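Probable hydrolase (Pseudomonas aeruginosa, PDB 3OM8) probably hydrolyses an ester or lactone as a member of the alpha/beta hydrolase fold family, with 3-oxoadipate enol-lactone a possible substrate. Local coordinates at residues B[34-39]-B[186-191]. Residues are numbered along the deposited sequence; the frame is centred on the assembly and turned at random.
With EDO (1,2-ethanediol), chain F.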
loop_
_atom_site.group_PDB
_atom_site.type_symbol
_atom_site.label_atom_id
_atom_site.label_comp_id
_atom_site.label_asym_id
_atom_site.label_seq_id
_atom_site.Cartn_x
_atom_site.Cartn_y
_atom_site.Cartn_z
ATOM N N ASN B 34 -10.646 -20.118 -4.700
ATOM C CA ASN B 34 -10.787 -19.375 -5.953
ATOM C C ASN B 34 -11.755 -18.193 -5.913
ATOM O O ASN B 34 -12.503 -18.020 -4.961
ATOM C CB ASN B 34 -11.209 -20.315 -7.087
ATOM C CG ASN B 34 -10.482 -21.644 -7.053
ATOM O OD1 ASN B 34 -9.288 -21.704 -6.803
ATOM N ND2 ASN B 34 -11.209 -22.722 -7.319
ATOM N N SER B 35 -11.728 -17.381 -6.965
ATOM C CA SER B 35 -12.736 -16.348 -7.158
ATOM C C SER B 35 -14.048 -17.016 -7.557
ATOM O O SER B 35 -14.062 -18.141 -8.066
ATOM C CB SER B 35 -12.314 -15.399 -8.278
ATOM O OG SER B 35 -13.382 -14.548 -8.684
ATOM N N ILE B 36 -15.150 -16.319 -7.334
ATOM C CA ILE B 36 -16.437 -16.756 -7.873
ATOM C C ILE B 36 -16.270 -16.850 -9.388
ATOM O O ILE B 36 -15.506 -16.085 -9.981
ATOM C CB ILE B 36 -17.529 -15.726 -7.547
ATOM C CG1 ILE B 36 -18.916 -16.270 -7.825
ATOM C CG2 ILE B 36 -17.301 -14.442 -8.357
ATOM C CD1 ILE B 36 -19.977 -15.213 -7.652
ATOM N N GLY B 37 -16.959 -17.792 -10.020
ATOM C CA GLY B 37 -16.932 -17.879 -11.470
ATOM C C GLY B 37 -15.671 -18.474 -12.073
ATOM O O GLY B 37 -15.506 -18.453 -13.290
ATOM N N THR B 38 -14.773 -19.002 -11.243
ATOM C CA THR B 38 -13.557 -19.600 -11.780
ATOM C C THR B 38 -13.373 -21.021 -11.284
ATOM O O THR B 38 -14.176 -21.523 -10.496
ATOM C CB THR B 38 -12.269 -18.790 -11.426
ATOM O OG1 THR B 38 -11.990 -18.913 -10.026
ATOM C CG2 THR B 38 -12.408 -17.315 -11.815
ATOM N N THR B 39 -12.306 -21.658 -11.761
ATOM C CA THR B 39 -11.908 -22.978 -11.289
ATOM C C THR B 39 -10.483 -22.936 -10.729
ATOM O O THR B 39 -9.799 -21.916 -10.813
ATOM C CB THR B 39 -11.940 -23.998 -12.416
ATOM O OG1 THR B 39 -10.900 -23.700 -13.354
ATOM C CG2 THR B 39 -13.306 -23.963 -13.139
ATOM N N HIS B 186 -26.575 -21.888 -10.668
ATOM C CA HIS B 186 -26.872 -22.083 -9.253
ATOM C C HIS B 186 -25.623 -21.909 -8.379
ATOM O O HIS B 186 -25.718 -21.509 -7.218
ATOM C CB HIS B 186 -27.541 -23.440 -9.016
ATOM C CG HIS B 186 -28.894 -23.553 -9.650
ATOM N ND1 HIS B 186 -30.038 -23.082 -9.043
ATOM C CD2 HIS B 186 -29.277 -24.036 -10.854
ATOM C CE1 HIS B 186 -31.069 -23.276 -9.843
ATOM N NE2 HIS B 186 -30.636 -23.858 -10.947
ATOM N N GLY B 187 -24.459 -22.222 -8.937
ATOM C CA GLY B 187 -23.201 -21.937 -8.263
ATOM C C GLY B 187 -23.042 -20.439 -8.044
ATOM O O GLY B 187 -22.762 -19.985 -6.932
ATOM N N LEU B 188 -23.236 -19.671 -9.112
ATOM C CA LEU B 188 -23.220 -18.215 -9.044
ATOM C C LEU B 188 -24.273 -17.666 -8.080
ATOM O O LEU B 188 -23.966 -16.873 -7.191
ATOM C CB LEU B 188 -23.456 -17.623 -10.431
ATOM C CG LEU B 188 -22.427 -17.977 -11.498
ATOM C CD1 LEU B 188 -22.740 -17.238 -12.787
ATOM C CD2 LEU B 188 -21.052 -17.610 -11.001
ATOM N N ALA B 189 -25.520 -18.078 -8.273
ATOM C CA ALA B 189 -26.616 -17.597 -7.440
ATOM C C ALA B 189 -26.364 -17.912 -5.972
ATOM O O ALA B 189 -26.561 -17.063 -5.110
ATOM C CB ALA B 189 -27.966 -18.192 -7.908
ATOM N N GLY B 190 -25.918 -19.130 -5.691
ATOM C CA GLY B 190 -25.619 -19.529 -4.327
ATOM C C GLY B 190 -24.481 -18.729 -3.723
ATOM O O GLY B 190 -24.528 -18.351 -2.551
ATOM N N SER B 191 -23.452 -18.475 -4.527
ATOM C CA SER B 191 -22.273 -17.752 -4.061
ATOM C C SER B 191 -22.584 -16.275 -3.804
ATOM O O SER B 191 -22.164 -15.735 -2.785
ATOM C CB SER B 191 -21.110 -17.923 -5.042
ATOM O OG SER B 191 -20.717 -19.287 -5.122
HETATM C C1 EDO F . -16.901 -11.904 -4.456
HETATM O O1 EDO F . -17.195 -10.629 -5.056
HETATM C C2 EDO F . -16.812 -12.988 -5.536
HETATM O O2 EDO F . -15.473 -13.435 -5.850
#
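Beside the probable active site, Ile36, in the loop after strand 29-33, packs against Leu188 and Ser191 on helix 185-196. Ile36 touches with its CG1 branch. CG1 is swung away from the backbone N (chi1 -168°), which takes the extended chain out to the helix, where CG1 lies 3.9 Å from Ser191 CB and 4.1 Å from Leu188 CD2; CD1 also meets Ser191 CB. The leucine runs nearly perpendicular to the isoleucine, and the same Leu188 CD2 rests 4.2 Å from Gly37 CA.

In an alpha/beta hydrolase this loop usually supplies part of the oxyanion hole. Here Ile36 N makes a fairly straight but long hydrogen bond (3.3 Å, N-H...O 165°) to O2 of a 1,2-ethanediol, probably from the crystallisation liquor. The two backbone N-H groups, of Ile36 and Leu102, are placed as in an oxyanion hole, while the hydroxyl of Ser101, the likely nucleophile, also bonds the diol.

A type II turn from Ser35 to Thr38 shapes the loop, with Gly37 at positive phi. Ser35 OG makes a hydrogen bond to a lone pair of Ile36 O, within the plane of that carbonyl (2.9 Å); Thr38 OG1 hydrogen-bonds Ser35 O at 3.0 Å, tilted from its carbonyl plane. On the helix, Ser191 turns its CB to Ile36 while OG folds back to hydrogen-bond Gly187 O (2.8 Å), which Ser191 N approaches from the other face. Phe156 of helix 150-160 also packs against Ile36.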